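Local coordinates for putative glutaryl-CoA dehydrogenase (Thermus thermophilus, PDB 2EBA), which binds flavin-adenine dinucleotide and is probably a four-chain flavoprotein of the acyl-CoA dehydrogenase type, with a strand-built middle domain between helical ones, at residues G123-C128 and L169-V174; L185-P190 and S225-K230; G251-L256 and A292-G297; A321-V326 and G366-H371. All blocks are in the same frame, centred on the assembly; numbering follows the deposited sequence.

Contact 1: residues G123-C128 and L169-V174; sequences GEMVGC and LAHLAV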
loop_
_atom_site.group_PDB
_atom_site.type_symbol
_atom_site.label_atom_id
_atom_site.label_comp_id
_atom_site.label_asym_id
_atom_site.label_seq_id
_atom_site.Cartn_x
_atom_site.Cartn_y
_atom_site.Cartn_z
ATOM N N GLY A 123 -19.933 39.132 -2.119
ATOM C CA GLY A 123 -20.028 38.591 -0.773
ATOM C C GLY A 123 -21.021 39.350 0.077
ATOM O O GLY A 123 -20.875 39.462 1.291
ATOM N N GLU A 124 -22.044 39.868 -0.584
ATOM C CA GLU A 124 -23.090 40.637 0.057
ATOM C C GLU A 124 -24.263 39.736 0.449
ATOM O O GLU A 124 -25.065 40.088 1.307
ATOM C CB GLU A 124 -23.522 41.730 -0.906
ATOM C CG GLU A 124 -24.720 42.512 -0.508
ATOM C CD GLU A 124 -24.924 43.674 -1.443
ATOM O OE1 GLU A 124 -25.992 44.322 -1.351
ATOM O OE2 GLU A 124 -24.005 43.933 -2.265
ATOM N N MET A 125 -24.346 38.577 -0.197
ATOM C CA MET A 125 -25.362 37.582 0.124
ATOM C C MET A 125 -24.829 36.167 -0.080
ATOM O O MET A 125 -24.536 35.757 -1.203
ATOM C CB MET A 125 -26.614 37.800 -0.728
ATOM C CG MET A 125 -27.470 36.556 -0.903
ATOM S SD MET A 125 -28.666 36.718 -2.244
ATOM C CE MET A 125 -28.435 35.158 -3.093
ATOM N N VAL A 126 -24.706 35.426 1.016
ATOM C CA VAL A 126 -24.118 34.089 0.993
ATOM C C VAL A 126 -25.104 32.946 0.716
ATOM O O VAL A 126 -26.233 32.944 1.199
ATOM C CB VAL A 126 -23.353 33.826 2.313
ATOM C CG1 VAL A 126 -24.053 34.511 3.435
ATOM C CG2 VAL A 126 -23.239 32.331 2.600
ATOM N N GLY A 127 -24.654 31.974 -0.072
ATOM C CA GLY A 127 -25.505 30.852 -0.401
ATOM C C GLY A 127 -24.982 29.496 0.024
ATOM O O GLY A 127 -23.872 29.368 0.521
ATOM N N CYS A 128 -25.810 28.477 -0.161
ATOM C CA CYS A 128 -25.438 27.112 0.170
ATOM C C CYS A 128 -26.045 26.184 -0.884
ATOM O O CYS A 128 -26.896 26.582 -1.678
ATOM C CB CYS A 128 -25.916 26.740 1.586
ATOM S SG CYS A 128 -27.703 26.777 1.804
ATOM N N LEU A 169 -25.271 30.455 7.300
ATOM C CA LEU A 169 -24.789 31.761 6.870
ATOM C C LEU A 169 -25.608 32.230 5.673
ATOM O O LEU A 169 -25.768 33.430 5.442
ATOM C CB LEU A 169 -23.310 31.685 6.451
ATOM C CG LEU A 169 -22.207 31.253 7.422
ATOM C CD1 LEU A 169 -20.874 31.166 6.678
ATOM C CD2 LEU A 169 -22.102 32.242 8.556
ATOM N N ALA A 170 -26.143 31.264 4.932
ATOM C CA ALA A 170 -26.886 31.523 3.703
ATOM C C ALA A 170 -28.233 32.218 3.781
ATOM O O ALA A 170 -29.023 31.984 4.690
ATOM C CB ALA A 170 -27.041 30.219 2.926
ATOM N N HIS A 171 -28.478 33.081 2.799
ATOM C CA HIS A 171 -29.749 33.779 2.676
ATOM C C HIS A 171 -30.462 33.018 1.570
ATOM O O HIS A 171 -31.688 32.959 1.526
ATOM C CB HIS A 171 -29.573 35.224 2.218
ATOM C CG HIS A 171 -28.499 35.961 2.947
ATOM N ND1 HIS A 171 -27.173 35.897 2.577
ATOM C CD2 HIS A 171 -28.553 36.777 4.026
ATOM C CE1 HIS A 171 -26.454 36.645 3.397
ATOM N NE2 HIS A 171 -27.268 37.190 4.285
ATOM N N LEU A 172 -29.675 32.433 0.673
ATOM C CA LEU A 172 -30.221 31.678 -0.449
ATOM C C LEU A 172 -29.726 30.237 -0.383
ATOM O O LEU A 172 -28.542 29.992 -0.183
ATOM C CB LEU A 172 -29.788 32.324 -1.771
ATOM C CG LEU A 172 -30.637 31.978 -2.994
ATOM C CD1 LEU A 172 -32.066 32.453 -2.762
ATOM C CD2 LEU A 172 -30.053 32.624 -4.233
ATOM N N ALA A 173 -30.639 29.288 -0.560
ATOM C CA ALA A 173 -30.299 27.871 -0.505
ATOM C C ALA A 173 -30.740 27.147 -1.772
ATOM O O ALA A 173 -31.933 27.048 -2.058
ATOM C CB ALA A 173 -30.948 27.219 0.728
ATOM N N VAL A 174 -29.767 26.647 -2.530
ATOM C CA VAL A 174 -30.056 25.934 -3.764
ATOM C C VAL A 174 -30.488 24.556 -3.348
ATOM O O VAL A 174 -29.663 23.713 -3.023
ATOM C CB VAL A 174 -28.816 25.822 -4.645
ATOM C CG1 VAL A 174 -29.159 25.118 -5.946
ATOM C CG2 VAL A 174 -28.268 27.199 -4.912
#

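Contact 2: residues L185-P190 and S225-K230; sequences LGFLVP and SLRLPK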
loop_
_atom_site.group_PDB
_atom_site.type_symbol
_atom_site.label_atom_id
_atom_site.label_comp_id
_atom_site.label_asym_id
_atom_site.label_seq_id
_atom_site.Cartn_x
_atom_site.Cartn_y
_atom_site.Cartn_z
ATOM N N LEU A 185 -35.369 18.822 -9.880
ATOM C CA LEU A 185 -35.515 20.247 -10.126
ATOM C C LEU A 185 -34.671 21.014 -9.124
ATOM O O LEU A 185 -34.284 20.472 -8.092
ATOM C CB LEU A 185 -36.973 20.660 -9.980
ATOM C CG LEU A 185 -37.952 20.101 -11.012
ATOM C CD1 LEU A 185 -39.367 20.533 -10.632
ATOM C CD2 LEU A 185 -37.584 20.599 -12.419
ATOM N N GLY A 186 -34.390 22.276 -9.428
ATOM C CA GLY A 186 -33.595 23.091 -8.526
ATOM C C GLY A 186 -34.232 24.419 -8.170
ATOM O O GLY A 186 -34.599 25.194 -9.054
ATOM N N PHE A 187 -34.336 24.695 -6.874
ATOM C CA PHE A 187 -34.940 25.936 -6.413
ATOM C C PHE A 187 -33.985 26.864 -5.671
ATOM O O PHE A 187 -33.071 26.416 -4.974
ATOM C CB PHE A 187 -36.127 25.626 -5.502
ATOM C CG PHE A 187 -37.077 24.615 -6.069
ATOM C CD1 PHE A 187 -36.822 23.253 -5.940
ATOM C CD2 PHE A 187 -38.220 25.023 -6.752
ATOM C CE1 PHE A 187 -37.690 22.313 -6.483
ATOM C CE2 PHE A 187 -39.091 24.093 -7.297
ATOM C CZ PHE A 187 -38.829 22.737 -7.165
ATOM N N LEU A 188 -34.197 28.166 -5.845
ATOM C CA LEU A 188 -33.419 29.187 -5.147
ATOM C C LEU A 188 -34.361 29.567 -4.008
ATOM O O LEU A 188 -35.235 30.416 -4.158
ATOM C CB LEU A 188 -33.151 30.395 -6.052
ATOM C CG LEU A 188 -32.468 30.022 -7.367
ATOM C CD1 LEU A 188 -32.152 31.278 -8.163
ATOM C CD2 LEU A 188 -31.199 29.228 -7.067
ATOM N N VAL A 189 -34.171 28.895 -2.878
ATOM C CA VAL A 189 -34.989 29.056 -1.681
ATOM C C VAL A 189 -34.436 30.034 -0.658
ATOM O O VAL A 189 -33.389 29.791 -0.073
ATOM C CB VAL A 189 -35.154 27.694 -0.967
ATOM C CG1 VAL A 189 -36.026 27.844 0.276
ATOM C CG2 VAL A 189 -35.731 26.681 -1.918
ATOM N N PRO A 190 -35.128 31.160 -0.441
ATOM C CA PRO A 190 -34.625 32.115 0.552
ATOM C C PRO A 190 -34.645 31.375 1.893
ATOM O O PRO A 190 -35.514 30.543 2.129
ATOM C CB PRO A 190 -35.640 33.250 0.473
ATOM C CG PRO A 190 -36.040 33.228 -0.984
ATOM C CD PRO A 190 -36.221 31.743 -1.234
ATOM N N SER A 225 -40.939 31.582 -10.094
ATOM C CA SER A 225 -39.942 32.568 -10.505
ATOM C C SER A 225 -38.627 32.326 -9.755
ATOM O O SER A 225 -37.608 32.944 -10.060
ATOM C CB SER A 225 -40.443 33.993 -10.218
ATOM O OG SER A 225 -40.316 34.318 -8.844
ATOM N N LEU A 226 -38.665 31.428 -8.771
ATOM C CA LEU A 226 -37.487 31.099 -7.971
ATOM C C LEU A 226 -36.975 29.677 -8.233
ATOM O O LEU A 226 -36.076 29.177 -7.559
ATOM C CB LEU A 226 -37.780 31.333 -6.477
ATOM C CG LEU A 226 -36.957 32.469 -5.844
ATOM C CD1 LEU A 226 -36.748 33.587 -6.842
ATOM C CD2 LEU A 226 -37.642 32.973 -4.596
ATOM N N ARG A 227 -37.558 29.021 -9.227
ATOM C CA ARG A 227 -37.097 27.698 -9.608
ATOM C C ARG A 227 -36.137 27.898 -10.789
ATOM O O ARG A 227 -36.400 28.705 -11.679
ATOM C CB ARG A 227 -38.254 26.806 -10.054
ATOM C CG ARG A 227 -37.787 25.421 -10.484
ATOM C CD ARG A 227 -38.925 24.552 -10.939
ATOM N NE ARG A 227 -39.449 24.984 -12.224
ATOM C CZ ARG A 227 -38.890 24.689 -13.394
ATOM N NH1 ARG A 227 -37.789 23.958 -13.425
ATOM N NH2 ARG A 227 -39.426 25.125 -14.527
ATOM N N LEU A 228 -35.023 27.180 -10.790
ATOM C CA LEU A 228 -34.060 27.288 -11.875
ATOM C C LEU A 228 -34.673 26.694 -13.160
ATOM O O LEU A 228 -34.831 25.474 -13.288
ATOM C CB LEU A 228 -32.783 26.546 -11.485
ATOM C CG LEU A 228 -31.495 27.329 -11.210
ATOM C CD1 LEU A 228 -31.757 28.715 -10.652
ATOM C CD2 LEU A 228 -30.675 26.500 -10.241
ATOM N N PRO A 229 -35.022 27.562 -14.131
ATOM C CA PRO A 229 -35.626 27.144 -15.400
ATOM C C PRO A 229 -34.919 26.022 -16.149
ATOM O O PRO A 229 -35.518 24.978 -16.419
ATOM C CB PRO A 229 -35.698 28.448 -16.201
ATOM C CG PRO A 229 -34.610 29.297 -15.604
ATOM C CD PRO A 229 -34.757 29.014 -14.139
ATOM N N LYS A 230 -33.649 26.230 -16.482
ATOM C CA LYS A 230 -32.890 25.218 -17.196
ATOM C C LYS A 230 -32.445 24.028 -16.346
ATOM O O LYS A 230 -31.984 23.033 -16.891
ATOM C CB LYS A 230 -31.664 25.842 -17.862
ATOM C CG LYS A 230 -31.983 26.704 -19.077
ATOM C CD LYS A 230 -32.092 28.178 -18.731
ATOM C CE LYS A 230 -30.713 28.802 -18.481
ATOM N NZ LYS A 230 -29.823 28.688 -19.681
HETATM O O HOH W 1 -35.453 23.156 -11.965
#

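Contact 3: residues G251-L256 and A292-G297; sequences GAMGAL and AWHTEG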
loop_
_atom_site.group_PDB
_atom_site.type_symbol
_atom_site.label_atom_id
_atom_site.label_comp_id
_atom_site.label_asym_id
_atom_site.label_seq_id
_atom_site.Cartn_x
_atom_site.Cartn_y
_atom_site.Cartn_z
ATOM N N GLY A 251 -6.955 22.947 -4.755
ATOM C CA GLY A 251 -6.719 23.217 -3.345
ATOM C C GLY A 251 -5.989 22.090 -2.623
ATOM O O GLY A 251 -5.150 22.347 -1.755
ATOM N N ALA A 252 -6.307 20.844 -2.980
ATOM C CA ALA A 252 -5.683 19.663 -2.377
ATOM C C ALA A 252 -4.174 19.769 -2.464
ATOM O O ALA A 252 -3.450 19.402 -1.533
ATOM C CB ALA A 252 -6.154 18.395 -3.091
ATOM N N MET A 253 -3.698 20.281 -3.594
ATOM C CA MET A 253 -2.269 20.436 -3.826
ATOM C C MET A 253 -1.677 21.524 -2.939
ATOM O O MET A 253 -0.490 21.493 -2.615
ATOM C CB MET A 253 -1.995 20.750 -5.299
ATOM C CG MET A 253 -2.088 19.545 -6.219
ATOM S SD MET A 253 -1.739 17.993 -5.370
ATOM C CE MET A 253 0.037 18.110 -5.166
ATOM N N GLY A 254 -2.507 22.486 -2.546
ATOM C CA GLY A 254 -2.054 23.556 -1.679
ATOM C C GLY A 254 -1.851 23.104 -0.245
ATOM O O GLY A 254 -0.880 23.495 0.399
ATOM N N ALA A 255 -2.778 22.299 0.268
ATOM C CA ALA A 255 -2.667 21.787 1.631
ATOM C C ALA A 255 -1.481 20.812 1.670
ATOM O O ALA A 255 -0.865 20.603 2.715
ATOM C CB ALA A 255 -3.966 21.067 2.042
ATOM N N LEU A 256 -1.171 20.224 0.516
ATOM C CA LEU A 256 -0.059 19.287 0.407
ATOM C C LEU A 256 1.241 20.069 0.528
ATOM O O LEU A 256 2.166 19.636 1.190
ATOM C CB LEU A 256 -0.106 18.543 -0.932
ATOM C CG LEU A 256 0.621 17.184 -0.993
ATOM C CD1 LEU A 256 0.357 16.485 -2.315
ATOM C CD2 LEU A 256 2.100 17.393 -0.816
ATOM N N ALA A 292 6.653 13.871 -5.050
ATOM C CA ALA A 292 6.205 13.202 -6.264
ATOM C C ALA A 292 4.718 13.423 -6.453
ATOM O O ALA A 292 4.266 13.817 -7.521
ATOM C CB ALA A 292 6.510 11.703 -6.193
ATOM N N TRP A 293 3.951 13.182 -5.399
ATOM C CA TRP A 293 2.511 13.355 -5.486
ATOM C C TRP A 293 2.115 14.780 -5.851
ATOM O O TRP A 293 1.239 14.998 -6.671
ATOM C CB TRP A 293 1.869 12.966 -4.166
ATOM C CG TRP A 293 1.884 11.504 -3.913
ATOM C CD1 TRP A 293 1.956 10.518 -4.841
ATOM C CD2 TRP A 293 1.744 10.859 -2.647
ATOM N NE1 TRP A 293 1.867 9.289 -4.235
ATOM C CE2 TRP A 293 1.737 9.471 -2.884
ATOM C CE3 TRP A 293 1.619 11.320 -1.331
ATOM C CZ2 TRP A 293 1.611 8.532 -1.850
ATOM C CZ3 TRP A 293 1.494 10.393 -0.303
ATOM C CH2 TRP A 293 1.492 9.012 -0.569
ATOM N N HIS A 294 2.767 15.746 -5.227
ATOM C CA HIS A 294 2.474 17.137 -5.492
ATOM C C HIS A 294 2.701 17.503 -6.946
ATOM O O HIS A 294 1.904 18.213 -7.535
ATOM C CB HIS A 294 3.312 18.030 -4.586
ATOM C CG HIS A 294 2.992 19.484 -4.717
ATOM N ND1 HIS A 294 3.591 20.298 -5.656
ATOM C CD2 HIS A 294 2.124 20.270 -4.035
ATOM C CE1 HIS A 294 3.106 21.521 -5.542
ATOM N NE2 HIS A 294 2.216 21.532 -4.570
ATOM N N THR A 295 3.792 17.012 -7.523
ATOM C CA THR A 295 4.121 17.286 -8.917
ATOM C C THR A 295 3.073 16.666 -9.835
ATOM O O THR A 295 2.638 17.288 -10.797
ATOM C CB THR A 295 5.515 16.716 -9.254
ATOM O OG1 THR A 295 6.486 17.309 -8.379
ATOM C CG2 THR A 295 5.885 16.999 -10.692
ATOM N N GLU A 296 2.676 15.435 -9.529
ATOM C CA GLU A 296 1.673 14.725 -10.305
ATOM C C GLU A 296 0.347 15.468 -10.213
ATOM O O GLU A 296 -0.352 15.645 -11.201
ATOM C CB GLU A 296 1.512 13.304 -9.763
ATOM C CG GLU A 296 2.687 12.403 -10.083
ATOM C CD GLU A 296 2.611 11.059 -9.391
ATOM O OE1 GLU A 296 3.378 10.156 -9.784
ATOM O OE2 GLU A 296 1.803 10.908 -8.453
ATOM N N GLY A 297 0.019 15.921 -9.014
ATOM C CA GLY A 297 -1.225 16.632 -8.810
ATOM C C GLY A 297 -1.336 17.944 -9.547
ATOM O O GLY A 297 -2.366 18.222 -10.129
#

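Contact 4: residues A321-V326 and G366-H371; sequences AKRQNV and GTHDVH. With FAD (flavin-adenine dinucleotide), chain I.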
loop_
_atom_site.group_PDB
_atom_site.type_symbol
_atom_site.label_atom_id
_atom_site.label_comp_id
_atom_site.label_asym_id
_atom_site.label_seq_id
_atom_site.Cartn_x
_atom_site.Cartn_y
_atom_site.Cartn_z
ATOM N N ALA A 321 -8.981 13.566 -11.220
ATOM C CA ALA A 321 -8.179 14.561 -10.514
ATOM C C ALA A 321 -8.575 14.770 -9.046
ATOM O O ALA A 321 -7.714 14.921 -8.189
ATOM C CB ALA A 321 -8.230 15.891 -11.259
ATOM N N LYS A 322 -9.867 14.794 -8.755
ATOM C CA LYS A 322 -10.313 14.979 -7.380
ATOM C C LYS A 322 -9.897 13.768 -6.542
ATOM O O LYS A 322 -9.305 13.901 -5.472
ATOM C CB LYS A 322 -11.834 15.161 -7.349
ATOM C CG LYS A 322 -12.377 15.701 -6.049
ATOM C CD LYS A 322 -12.641 14.605 -5.038
ATOM C CE LYS A 322 -13.367 15.174 -3.828
ATOM N NZ LYS A 322 -13.762 14.116 -2.852
ATOM N N ARG A 323 -10.200 12.587 -7.065
ATOM C CA ARG A 323 -9.889 11.322 -6.408
ATOM C C ARG A 323 -8.413 11.202 -6.103
ATOM O O ARG A 323 -8.029 10.993 -4.953
ATOM C CB ARG A 323 -10.314 10.166 -7.312
ATOM C CG ARG A 323 -10.112 8.775 -6.736
ATOM C CD ARG A 323 -9.448 7.899 -7.777
ATOM N NE ARG A 323 -9.664 6.481 -7.559
ATOM C CZ ARG A 323 -8.855 5.537 -8.015
ATOM N NH1 ARG A 323 -7.771 5.861 -8.708
ATOM N NH2 ARG A 323 -9.144 4.266 -7.793
ATOM N N GLN A 324 -7.582 11.346 -7.133
ATOM C CA GLN A 324 -6.132 11.237 -6.961
ATOM C C GLN A 324 -5.513 12.291 -6.044
ATOM O O GLN A 324 -4.794 11.962 -5.103
ATOM C CB GLN A 324 -5.412 11.300 -8.311
ATOM C CG GLN A 324 -5.697 10.148 -9.248
ATOM C CD GLN A 324 -5.442 8.795 -8.622
ATOM O OE1 GLN A 324 -6.361 8.159 -8.117
ATOM N NE2 GLN A 324 -4.190 8.353 -8.642
ATOM N N ASN A 325 -5.790 13.560 -6.313
ATOM C CA ASN A 325 -5.204 14.627 -5.517
ATOM C C ASN A 325 -5.595 14.651 -4.046
ATOM O O ASN A 325 -4.750 14.864 -3.180
ATOM C CB ASN A 325 -5.500 15.994 -6.158
ATOM C CG ASN A 325 -4.817 16.166 -7.508
ATOM O OD1 ASN A 325 -4.877 17.236 -8.119
ATOM N ND2 ASN A 325 -4.163 15.110 -7.977
ATOM N N VAL A 326 -6.869 14.452 -3.747
ATOM C CA VAL A 326 -7.293 14.476 -2.352
ATOM C C VAL A 326 -6.702 13.288 -1.591
ATOM O O VAL A 326 -6.217 13.446 -0.469
ATOM C CB VAL A 326 -8.853 14.507 -2.246
ATOM C CG1 VAL A 326 -9.297 14.505 -0.780
ATOM C CG2 VAL A 326 -9.388 15.761 -2.959
ATOM N N GLY A 366 -18.311 13.678 -3.693
ATOM C CA GLY A 366 -18.024 12.357 -4.230
ATOM C C GLY A 366 -16.906 11.686 -3.462
ATOM O O GLY A 366 -15.784 12.157 -3.507
ATOM N N THR A 367 -17.196 10.609 -2.739
ATOM C CA THR A 367 -16.154 9.911 -1.987
ATOM C C THR A 367 -15.125 9.242 -2.912
ATOM O O THR A 367 -15.328 9.141 -4.126
ATOM C CB THR A 367 -16.725 8.804 -1.072
ATOM O OG1 THR A 367 -17.442 7.849 -1.861
ATOM C CG2 THR A 367 -17.637 9.382 -0.041
ATOM N N HIS A 368 -14.033 8.766 -2.323
ATOM C CA HIS A 368 -12.984 8.108 -3.090
ATOM C C HIS A 368 -13.572 7.002 -3.945
ATOM O O HIS A 368 -13.295 6.909 -5.133
ATOM C CB HIS A 368 -11.925 7.535 -2.153
ATOM C CG HIS A 368 -10.693 7.064 -2.859
ATOM N ND1 HIS A 368 -10.588 5.809 -3.419
ATOM C CD2 HIS A 368 -9.531 7.699 -3.140
ATOM C CE1 HIS A 368 -9.414 5.691 -4.013
ATOM N NE2 HIS A 368 -8.755 6.825 -3.859
ATOM N N ASP A 369 -14.410 6.181 -3.335
ATOM C CA ASP A 369 -15.041 5.085 -4.044
ATOM C C ASP A 369 -16.042 5.460 -5.143
ATOM O O ASP A 369 -16.122 4.761 -6.151
ATOM C CB ASP A 369 -15.689 4.123 -3.044
ATOM C CG ASP A 369 -14.658 3.362 -2.230
ATOM O OD1 ASP A 369 -13.593 3.039 -2.785
ATOM O OD2 ASP A 369 -14.904 3.069 -1.045
ATOM N N VAL A 370 -16.814 6.528 -4.983
ATOM C CA VAL A 370 -17.735 6.855 -6.066
ATOM C C VAL A 370 -16.945 7.266 -7.314
ATOM O O VAL A 370 -17.317 6.929 -8.438
ATOM C CB VAL A 370 -18.735 7.997 -5.706
ATOM C CG1 VAL A 370 -19.417 7.696 -4.390
ATOM C CG2 VAL A 370 -18.037 9.331 -5.680
ATOM N N HIS A 371 -15.846 7.984 -7.120
ATOM C CA HIS A 371 -15.049 8.424 -8.253
ATOM C C HIS A 371 -14.429 7.218 -8.936
ATOM O O HIS A 371 -14.314 7.176 -10.160
ATOM C CB HIS A 371 -13.985 9.410 -7.785
ATOM C CG HIS A 371 -14.553 10.700 -7.287
ATOM N ND1 HIS A 371 -15.306 11.536 -8.084
ATOM C CD2 HIS A 371 -14.500 11.290 -6.069
ATOM C CE1 HIS A 371 -15.693 12.583 -7.378
ATOM N NE2 HIS A 371 -15.220 12.457 -6.153
HETATM P PA FAD I . -22.638 7.316 2.346
HETATM O O1A FAD I . -23.558 6.384 3.104
HETATM O O2A FAD I . -23.041 7.875 1.005
HETATM O O5B FAD I . -21.197 6.580 2.242
HETATM C C5B FAD I . -20.592 5.912 3.220
HETATM C C4B FAD I . -19.486 4.953 2.862
HETATM O O4B FAD I . -19.958 4.017 1.667
HETATM C C3B FAD I . -18.483 5.752 1.867
HETATM O O3B FAD I . -17.254 5.042 1.970
HETATM C C2B FAD I . -18.813 5.469 0.382
HETATM O O2B FAD I . -17.690 5.336 -0.402
HETATM C C1B FAD I . -19.341 4.063 0.510
HETATM N N9A FAD I . -20.328 3.887 -0.640
HETATM C C8A FAD I . -21.439 4.581 -0.827
HETATM N N7A FAD I . -22.036 4.076 -1.958
HETATM C C5A FAD I . -21.277 3.057 -2.446
HETATM C C6A FAD I . -21.380 2.168 -3.568
HETATM N N6A FAD I . -22.406 2.245 -4.432
HETATM N N1A FAD I . -20.403 1.223 -3.765
HETATM C C2A FAD I . -19.340 1.116 -2.912
HETATM N N3A FAD I . -19.218 1.955 -1.833
HETATM C C4A FAD I . -20.178 2.921 -1.579
HETATM N N1 FAD I . -23.368 17.796 0.634
HETATM C C2 FAD I . -24.002 18.773 -0.098
HETATM O O2 FAD I . -24.878 18.464 -0.925
HETATM N N3 FAD I . -23.676 20.089 0.085
HETATM C C4 FAD I . -22.717 20.455 0.999
HETATM O O4 FAD I . -22.445 21.662 1.160
HETATM C C4X FAD I . -22.057 19.470 1.763
HETATM N N5 FAD I . -21.107 19.811 2.704
HETATM C C5X FAD I . -20.490 18.857 3.477
HETATM C C6 FAD I . -19.545 19.247 4.461
HETATM C C7 FAD I . -18.924 18.274 5.285
HETATM C C7M FAD I . -17.940 18.767 6.324
HETATM C C8 FAD I . -19.242 16.889 5.116
HETATM C C8M FAD I . -18.630 15.785 5.953
HETATM C C9 FAD I . -20.176 16.510 4.136
HETATM C C9A FAD I . -20.827 17.473 3.295
HETATM N N10 FAD I . -21.789 17.128 2.322
HETATM C C10 FAD I . -22.402 18.102 1.568
HETATM C "C1'" FAD I . -22.197 15.734 2.093
HETATM C "C2'" FAD I . -21.142 14.863 1.477
HETATM O "O2'" FAD I . -21.144 15.052 0.071
HETATM C "C3'" FAD I . -21.441 13.453 1.894
HETATM O "O3'" FAD I . -20.855 13.246 3.177
HETATM C "C4'" FAD I . -20.902 12.392 0.943
HETATM O "O4'" FAD I . -21.774 12.236 -0.181
HETATM C "C5'" FAD I . -20.791 11.053 1.647
HETATM O "O5'" FAD I . -22.075 10.486 1.806
HETATM P P FAD I . -22.714 10.046 3.229
HETATM O O1P FAD I . -22.074 10.779 4.367
HETATM O O2P FAD I . -24.212 10.172 3.097
HETATM O O3P FAD I . -22.252 8.518 3.356
#

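Contact 1: residues G123-C128 and L169-V174
Met125 runs alongside His171, the two side chains pointing opposite ways, with Met125 CG 3.6 Å from His171 ND1. A bend at its third torsion then carries Met125 CE over Leu172, tightly: CE is only 3.2 Å from Leu172 CD2. Phe116 of helix 110-121 touches both of these apolar side chains. At Val126 the backbone takes over. Val126 N lies in the plane of the His171 ring, at the edge, 3.0 Å from His171 ND1, a weak hydrogen bond at 126°. The carbonyl does better, since His171 N bonds to Val126 O at 2.8 Å, and Ala170 CA adds a C-H...O contact to the same oxygen. Val126 CG2 packs on Leu169 CB. Gly127 pairs with Leu172, its CA close to Leu172 O, while Gln96 and Asn166 hold its own N and O. At Cys128 the pairing continues: Cys128 N bonds to Leu172 O (3.1 Å) and Cys128 O receives Val174 N (3.0 Å). With chi1 at 62°, Cys128 SG is tucked over its own backbone and rests on the methyl of Ala173, 3.4 Å from Ala173 CB. Bonding to the residues on both sides of Ala173 is the pattern of parallel strands; here it joins 127-130 to 172-178 in the small mixed sheet of the middle domain, with the Cys128 side chain about 6 Å from the FAD.

Contact 2: residues L185-P190 and S225-K230
Leu188 and Leu228 form the close-packed side, their branches meeting at about a right angle with CD1 of Leu188 3.6 Å from CD1 of Leu228. Ile104 and Gln112, from helices 87-107 and 110-121, also press on Leu188. Two backbone bonds flank the single bridge between Phe187 and Arg227: Leu228 N to Gly186 O at 2.7 Å, and Leu188 N to Leu226 O, also 2.7 Å. The other side is looser. Arg227, partly exposed, lays its extended CB, CG and CD past the Phe187 ring (Arg227 CD to Phe187 CE2 3.7 Å), then bends at chi3 (72°), and Leu185 CD2 comes up obliquely to NH1. One water joins Gly186 N, Arg227 NH1 and Leu228 O. Farther along, Pro190 CD, on the rim of its ring, merely meets Leu226 CD2 at 3.9 Å. Backbone bonds thus fix the loop to the edge of strand 184-190, while Arg227 spends its methylenes on an aromatic ring and its charged end on the water and a salt bridge to Glu224.

Contact 3: residues G251-L256 and A292-G297
Met253 and Leu256, one turn apart on helix 235-269, both reach into the surface of helix 281-309 around His294. The Met253 chain starts out anti to its carbonyl carbon, then folds at the next two torsions. This lays Met253 SD against the bare backbone of Gly297, 3.7 Å from Gly297 CA. The terminal methyl is modelled too close to His294, so its exact place is doubtful. Leu256 is nearly fully extended, chi1 -157° and chi2 173°, and its two methyls rest on His294: Leu256 CD2 lies 4.0 Å from His294 CB, and Leu256 CD1 3.9 Å from His294 N, with Trp293 CB a little beyond. His294 has its ring anti to the backbone N, which swings it across to the first helix, where Met253 O lies in the ring plane at the edge. The NE2 end of that ring is hydrogen-bonded to Tyr80 OH of helix 72-85, which also touches Met253. The two helices run antiparallel, their local axes 9.8 Å apart at 156°. Both belong to the C-terminal helical bundle; helix 315-340 packs on Ala252 and Trp293, and Glu296 faces a second subunit.

Contact 4: residues A321-V326 and G366-H371
The His368 ring takes Arg323 CG over one face, a CH-pi contact 3.9 Å from the ring centroid and 22° off the normal. The guanidinium of Arg323 follows obliquely, tilted 23° from the ring plane, with Arg323 NE 3.6 Å from His368 CE1. Trp327 meets the same imidazole edge-to-face, yet His368 NE2 is buried without a polar partner. His371 has Val370 CG2 centred over one face, while Lys322 CD approaches obliquely, 3.5 Å from His371 NE2; Ser319 OG and Glu365 O hold the two ring nitrogens. A bend at chi2 (-86°) turns the Lys322 chain across this ring, and Lys322 NZ bonds to Gly366 O at 2.9 Å as well as to the carbonyls of Val361 and Tyr364. These contacts set helix 315-340 against the start of helix 368-380 in the helical C-terminal domain of the acyl-CoA dehydrogenase fold. Thr367 is the N-cap of the latter helix: Thr367 OG1 weakly accepts Val370 N and also shares a 2.9 Å hydrogen bond with O2B of the FAD. Two charges also reach other chains, Arg323 NH1 pairing with Glu289 of the second subunit and Asp369 OD2 with Lys286 of the third.

How the contacts relate
From the N terminus, contact 1 comes first, closing a loop of 40 residues that holds strands but no helix. Strand 172-178 then turns back into 184-190, where contact 2 opens, so the two meet directly: Ala173 N is probably hydrogen-bonded to Val189 O, 2.8 Å away. Contact 2 spans the remaining strands and ties the lead-in to helix 235-269 onto the small sheet. Contacts 3 and 4 each close a mostly helical loop and touch through Ala252 and Asn325; each of the two contacts also reaches the second subunit. All four are in series; none nests or crosses. Contacts 1 and 3 lie on opposite sides of the chain's centre, centres 30 Å apart.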